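Nab2 (Chaetomium thermophilum, PDB 4LJ0) binds polyadenosine RNA through tandem CCCH zinc fingers, of which this chain holds fingers 3 to 5. Local coordinates at residues L42-R54 and P57-G66. Numbering follows the deposited sequence.
Sequences LKTPCKFRPCTNR and PFLHEEGQRG. With ZN (zinc ion), chain H; ACT (acetate ion), chain J; nucleotides of chain D.
With SG anti to the backbone N in C46 (chi1 174°) and C51, the thiolates converge on the zinc ion that H60 grips through NE2 at 2.0 Å; C56 completes this CCCH finger. Soft sulfur and imidazole nitrogen suit zinc, and E31 accepts from H60 ND1, fixing the ring's rotation. Q64, extended from an anti chi1 of -179°, reaches across to the 46-48 backbone. Its NE2 donates to C46 O at 2.8 Å and, almost straight, to F48 O at 2.9 Å; both acceptors lie in the amide plane, though NE2 stands above each carbonyl plane. OE1 receives E61 N; an amide suits because it both donates and accepts. A leucine here would probably leave both carbonyls and E61 N without these partners and let the F48 loop drift. The flat R49 cation stacks on that amide, planes 17° apart, while NH2 meets E61 OE1 at 3.2 Å from above the carboxylate plane, a one-pronged salt bridge. Backbone hydrogen bonds pair T44 and C46 with L59, and C51 with Q64 and G66. L42 CD1 makes CH-pi contact 3.8 Å from the F58 ring centroid; adenine A3 of chain D stacks on the opposite face, as A4 of chain D does on F48, flat rings suiting flat bases. T52 N donates to N1 of A4 and C51 SG accepts from its N6 at 3.0 Å, so zinc binding and adenine recognition, sharing one thiolate, are probably coupled.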
loop_
_atom_site.group_PDB
_atom_site.type_symbol
_atom_site.label_atom_id
_atom_site.label_comp_id
_atom_site.label_asym_id
_atom_site.label_seq_id
_atom_site.Cartn_x
_atom_site.Cartn_y
_atom_site.Cartn_z
ATOM N N LEU A 42 -2.741 4.491 -12.106
ATOM C CA LEU A 42 -2.752 4.104 -10.698
ATOM C C LEU A 42 -4.015 3.333 -10.344
ATOM O O LEU A 42 -5.068 3.516 -10.961
ATOM C CB LEU A 42 -2.642 5.328 -9.788
ATOM C CG LEU A 42 -1.493 6.311 -10.020
ATOM C CD1 LEU A 42 -1.282 7.152 -8.765
ATOM C CD2 LEU A 42 -0.215 5.617 -10.421
ATOM N N LYS A 43 -3.890 2.471 -9.341
ATOM C CA LYS A 43 -5.010 1.715 -8.804
ATOM C C LYS A 43 -5.379 2.246 -7.423
ATOM O O LYS A 43 -6.406 1.869 -6.857
ATOM C CB LYS A 43 -4.643 0.234 -8.728
ATOM C CG LYS A 43 -4.297 -0.352 -10.082
ATOM C CD LYS A 43 -4.072 -1.848 -10.013
ATOM C CE LYS A 43 -4.384 -2.494 -11.351
ATOM N NZ LYS A 43 -3.425 -2.113 -12.416
ATOM N N THR A 44 -4.535 3.123 -6.889
ATOM C CA THR A 44 -4.788 3.754 -5.603
ATOM C C THR A 44 -5.875 4.816 -5.749
ATOM O O THR A 44 -5.720 5.749 -6.539
ATOM C CB THR A 44 -3.513 4.429 -5.057
ATOM O OG1 THR A 44 -2.475 3.450 -4.921
ATOM C CG2 THR A 44 -3.777 5.074 -3.704
ATOM N N PRO A 45 -6.984 4.678 -5.000
ATOM C CA PRO A 45 -8.037 5.698 -5.083
ATOM C C PRO A 45 -7.605 7.091 -4.626
ATOM O O PRO A 45 -6.832 7.228 -3.678
ATOM C CB PRO A 45 -9.145 5.150 -4.168
ATOM C CG PRO A 45 -8.547 4.017 -3.420
ATOM C CD PRO A 45 -7.428 3.493 -4.243
ATOM N N CYS A 46 -8.098 8.114 -5.317
ATOM C CA CYS A 46 -7.882 9.496 -4.911
ATOM C C CYS A 46 -8.637 9.757 -3.617
ATOM O O CYS A 46 -9.777 9.317 -3.460
ATOM C CB CYS A 46 -8.366 10.452 -6.001
ATOM S SG CYS A 46 -8.317 12.184 -5.535
ATOM N N LYS A 47 -8.002 10.474 -2.695
ATOM C CA LYS A 47 -8.552 10.672 -1.357
ATOM C C LYS A 47 -9.415 11.927 -1.256
ATOM O O LYS A 47 -10.098 12.129 -0.255
ATOM C CB LYS A 47 -7.419 10.744 -0.327
ATOM C CG LYS A 47 -6.504 11.948 -0.496
ATOM C CD LYS A 47 -5.330 11.913 0.472
ATOM C CE LYS A 47 -4.409 13.111 0.264
ATOM N NZ LYS A 47 -3.302 13.168 1.263
ATOM N N PHE A 48 -9.387 12.766 -2.287
ATOM C CA PHE A 48 -10.101 14.041 -2.248
ATOM C C PHE A 48 -11.534 13.917 -2.752
ATOM O O PHE A 48 -11.788 13.302 -3.788
ATOM C CB PHE A 48 -9.354 15.090 -3.069
ATOM C CG PHE A 48 -8.013 15.450 -2.505
ATOM C CD1 PHE A 48 -7.900 16.412 -1.519
ATOM C CD2 PHE A 48 -6.865 14.819 -2.955
ATOM C CE1 PHE A 48 -6.670 16.744 -0.995
ATOM C CE2 PHE A 48 -5.632 15.148 -2.435
ATOM C CZ PHE A 48 -5.533 16.112 -1.453
ATOM N N ARG A 49 -12.465 14.508 -2.009
ATOM C CA ARG A 49 -13.876 14.489 -2.377
ATOM C C ARG A 49 -14.506 15.860 -2.170
ATOM O O ARG A 49 -14.819 16.231 -1.040
ATOM C CB ARG A 49 -14.630 13.444 -1.554
ATOM C CG ARG A 49 -14.216 12.021 -1.868
ATOM C CD ARG A 49 -15.200 11.009 -1.317
ATOM N NE ARG A 49 -14.834 9.647 -1.702
ATOM C CZ ARG A 49 -15.184 9.067 -2.847
ATOM N NH1 ARG A 49 -15.921 9.719 -3.738
ATOM N NH2 ARG A 49 -14.796 7.823 -3.102
ATOM N N PRO A 50 -14.689 16.627 -3.258
ATOM C CA PRO A 50 -14.312 16.321 -4.643
ATOM C C PRO A 50 -12.825 16.533 -4.902
ATOM O O PRO A 50 -12.178 17.287 -4.175
ATOM C CB PRO A 50 -15.123 17.335 -5.447
ATOM C CG PRO A 50 -15.250 18.496 -4.542
ATOM C CD PRO A 50 -15.380 17.923 -3.160
ATOM N N CYS A 51 -12.295 15.869 -5.925
ATOM C CA CYS A 51 -10.936 16.129 -6.385
ATOM C C CYS A 51 -10.975 17.196 -7.470
ATOM O O CYS A 51 -11.712 17.065 -8.446
ATOM C CB CYS A 51 -10.295 14.858 -6.939
ATOM S SG CYS A 51 -8.710 15.158 -7.768
ATOM N N THR A 52 -10.182 18.249 -7.296
ATOM C CA THR A 52 -10.165 19.366 -8.239
ATOM C C THR A 52 -8.794 19.543 -8.888
ATOM O O THR A 52 -8.518 20.568 -9.504
ATOM C CB THR A 52 -10.577 20.670 -7.556
ATOM O OG1 THR A 52 -9.692 20.941 -6.464
ATOM C CG2 THR A 52 -12.005 20.570 -7.042
ATOM N N ASN A 53 -7.939 18.535 -8.752
ATOM C CA ASN A 53 -6.675 18.508 -9.472
ATOM C C ASN A 53 -6.907 17.832 -10.822
ATOM O O ASN A 53 -7.086 16.622 -10.892
ATOM C CB ASN A 53 -5.625 17.756 -8.654
ATOM C CG ASN A 53 -4.305 17.604 -9.387
ATOM O OD1 ASN A 53 -4.138 18.095 -10.504
ATOM N ND2 ASN A 53 -3.352 16.931 -8.751
ATOM N N ARG A 54 -6.906 18.613 -11.895
ATOM C CA ARG A 54 -7.273 18.069 -13.201
ATOM C C ARG A 54 -6.149 17.262 -13.863
ATOM O O ARG A 54 -6.346 16.691 -14.936
ATOM C CB ARG A 54 -7.788 19.174 -14.123
ATOM C CG ARG A 54 -9.209 19.622 -13.788
ATOM C CD ARG A 54 -9.245 20.769 -12.775
ATOM N NE ARG A 54 -10.574 20.917 -12.182
ATOM C CZ ARG A 54 -10.972 21.959 -11.459
ATOM N NH1 ARG A 54 -10.152 22.979 -11.229
ATOM N NH2 ARG A 54 -12.202 21.986 -10.967
ATOM N N PRO A 57 -3.271 11.879 -10.867
ATOM C CA PRO A 57 -3.006 10.551 -11.436
ATOM C C PRO A 57 -3.720 9.426 -10.702
ATOM O O PRO A 57 -3.721 8.288 -11.166
ATOM C CB PRO A 57 -1.499 10.401 -11.254
ATOM C CG PRO A 57 -1.211 11.162 -10.014
ATOM C CD PRO A 57 -2.143 12.344 -10.035
ATOM N N PHE A 58 -4.318 9.730 -9.560
ATOM C CA PHE A 58 -4.948 8.687 -8.770
ATOM C C PHE A 58 -6.268 8.231 -9.394
ATOM O O PHE A 58 -6.714 8.779 -10.401
ATOM C CB PHE A 58 -5.110 9.158 -7.332
ATOM C CG PHE A 58 -3.799 9.302 -6.612
ATOM C CD1 PHE A 58 -3.107 10.500 -6.636
ATOM C CD2 PHE A 58 -3.241 8.225 -5.946
ATOM C CE1 PHE A 58 -1.891 10.627 -5.985
ATOM C CE2 PHE A 58 -2.026 8.345 -5.296
ATOM C CZ PHE A 58 -1.351 9.549 -5.316
ATOM N N LEU A 59 -6.866 7.206 -8.805
ATOM C CA LEU A 59 -8.054 6.569 -9.361
ATOM C C LEU A 59 -9.315 7.214 -8.798
ATOM O O LEU A 59 -9.498 7.274 -7.583
ATOM C CB LEU A 59 -8.029 5.074 -9.027
ATOM C CG LEU A 59 -9.200 4.202 -9.487
ATOM C CD1 LEU A 59 -9.262 4.136 -11.004
ATOM C CD2 LEU A 59 -9.077 2.810 -8.893
ATOM N N HIS A 60 -10.180 7.692 -9.688
ATOM C CA HIS A 60 -11.409 8.374 -9.290
ATOM C C HIS A 60 -12.648 7.556 -9.625
ATOM O O HIS A 60 -12.659 6.805 -10.598
ATOM C CB HIS A 60 -11.491 9.733 -9.986
ATOM C CG HIS A 60 -10.302 10.604 -9.732
ATOM N ND1 HIS A 60 -9.162 10.554 -10.506
ATOM C CD2 HIS A 60 -10.065 11.526 -8.771
ATOM C CE1 HIS A 60 -8.280 11.418 -10.040
ATOM N NE2 HIS A 60 -8.803 12.021 -8.987
ATOM N N GLU A 61 -13.687 7.713 -8.807
ATOM C CA GLU A 61 -14.991 7.112 -9.068
ATOM C C GLU A 61 -15.860 8.100 -9.837
ATOM O O GLU A 61 -15.534 9.285 -9.914
ATOM C CB GLU A 61 -15.684 6.757 -7.752
ATOM C CG GLU A 61 -14.937 5.741 -6.910
ATOM C CD GLU A 61 -15.656 5.420 -5.614
ATOM O OE1 GLU A 61 -16.555 6.196 -5.223
ATOM O OE2 GLU A 61 -15.326 4.392 -4.989
ATOM N N GLU A 62 -16.969 7.620 -10.397
ATOM C CA GLU A 62 -17.884 8.498 -11.117
ATOM C C GLU A 62 -18.477 9.522 -10.154
ATOM O O GLU A 62 -19.062 9.164 -9.130
ATOM C CB GLU A 62 -18.989 7.700 -11.821
ATOM C CG GLU A 62 -19.930 6.938 -10.898
ATOM C CD GLU A 62 -20.963 6.127 -11.665
ATOM O OE1 GLU A 62 -21.552 5.194 -11.079
ATOM O OE2 GLU A 62 -21.187 6.427 -12.858
ATOM N N GLY A 63 -18.291 10.798 -10.477
ATOM C CA GLY A 63 -18.819 11.881 -9.667
ATOM C C GLY A 63 -17.826 12.434 -8.660
ATOM O O GLY A 63 -18.100 13.441 -8.008
ATOM N N GLN A 64 -16.672 11.787 -8.528
ATOM C CA GLN A 64 -15.666 12.227 -7.563
ATOM C C GLN A 64 -14.933 13.480 -8.039
ATOM O O GLN A 64 -14.430 14.260 -7.230
ATOM C CB GLN A 64 -14.658 11.110 -7.286
ATOM C CG GLN A 64 -13.599 11.497 -6.264
ATOM C CD GLN A 64 -12.760 10.323 -5.808
ATOM O OE1 GLN A 64 -12.890 9.213 -6.321
ATOM N NE2 GLN A 64 -11.892 10.563 -4.832
ATOM N N ARG A 65 -14.871 13.667 -9.353
ATOM C CA ARG A 65 -14.221 14.839 -9.926
ATOM C C ARG A 65 -15.075 16.074 -9.687
ATOM O O ARG A 65 -16.301 16.014 -9.784
ATOM C CB ARG A 65 -14.008 14.650 -11.426
ATOM C CG ARG A 65 -13.070 13.516 -11.788
ATOM C CD ARG A 65 -11.625 13.957 -11.759
ATOM N NE ARG A 65 -10.783 13.049 -12.526
ATOM C CZ ARG A 65 -9.526 13.300 -12.875
ATOM N NH1 ARG A 65 -8.944 14.440 -12.529
ATOM N NH2 ARG A 65 -8.847 12.402 -13.573
ATOM N N GLY A 66 -14.420 17.189 -9.380
ATOM C CA GLY A 66 -15.108 18.437 -9.110
ATOM C C GLY A 66 -14.446 19.625 -9.782
ATOM O O GLY A 66 -14.913 20.754 -9.629
HETATM ZN ZN ZN H . -7.858 13.102 -7.633
HETATM C C ACT J . -0.782 2.339 -8.062
HETATM O O ACT J . -0.075 3.304 -7.709
HETATM O OXT ACT J . -1.879 2.242 -7.477
HETATM C CH3 ACT J . -0.344 1.368 -9.120
ATOM P P A D 4 -0.268 18.619 -1.949
ATOM O OP1 A D 4 0.040 19.514 -3.092
ATOM O OP2 A D 4 0.658 18.569 -0.791
ATOM O "O5'" A D 4 -1.692 19.032 -1.367
ATOM C "C5'" A D 4 -1.808 20.111 -0.450
ATOM C "C4'" A D 4 -3.228 20.609 -0.347
ATOM O "O4'" A D 4 -3.732 20.937 -1.671
ATOM C "C3'" A D 4 -4.245 19.619 0.201
ATOM O "O3'" A D 4 -4.237 19.535 1.615
ATOM C "C2'" A D 4 -5.554 20.139 -0.379
ATOM O "O2'" A D 4 -6.036 21.257 0.353
ATOM C "C1'" A D 4 -5.102 20.607 -1.761
ATOM N N9 A D 4 -5.260 19.546 -2.773
ATOM C C8 A D 4 -4.291 18.700 -3.255
ATOM N N7 A D 4 -4.727 17.846 -4.149
ATOM C C5 A D 4 -6.077 18.152 -4.259
ATOM C C6 A D 4 -7.105 17.605 -5.045
ATOM N N6 A D 4 -6.914 16.597 -5.899
ATOM N N1 A D 4 -8.344 18.134 -4.920
ATOM C C2 A D 4 -8.526 19.144 -4.057
ATOM N N3 A D 4 -7.640 19.745 -3.266
ATOM C C4 A D 4 -6.422 19.194 -3.416
ATOM P P A D 3 3.329 15.994 -0.516
ATOM O OP1 A D 3 3.049 17.261 -1.239
ATOM O OP2 A D 3 3.005 15.894 0.931
ATOM O "O5'" A D 3 2.563 14.808 -1.258
ATOM C "C5'" A D 3 2.381 14.823 -2.671
ATOM C "C4'" A D 3 1.000 15.296 -3.071
ATOM O "O4'" A D 3 0.192 14.156 -3.488
ATOM C "C3'" A D 3 0.196 16.020 -1.984
ATOM O "O3'" A D 3 -0.497 17.138 -2.541
ATOM C "C2'" A D 3 -0.803 14.961 -1.529
ATOM O "O2'" A D 3 -1.998 15.474 -0.978
ATOM C "C1'" A D 3 -1.055 14.201 -2.827
ATOM N N9 A D 3 -1.570 12.841 -2.628
ATOM C C8 A D 3 -1.016 11.794 -1.932
ATOM N N7 A D 3 -1.762 10.712 -1.926
ATOM C C5 A D 3 -2.888 11.068 -2.658
ATOM C C6 A D 3 -4.058 10.371 -3.023
ATOM N N6 A D 3 -4.319 9.105 -2.689
ATOM N N1 A D 3 -4.980 11.030 -3.756
ATOM C C2 A D 3 -4.735 12.298 -4.100
ATOM N N3 A D 3 -3.678 13.055 -3.822
ATOM C C4 A D 3 -2.779 12.376 -3.091
HETATM O O HOH W 1 -3.068 7.160 -13.350
HETATM O O HOH W 2 -10.061 16.414 -10.807
#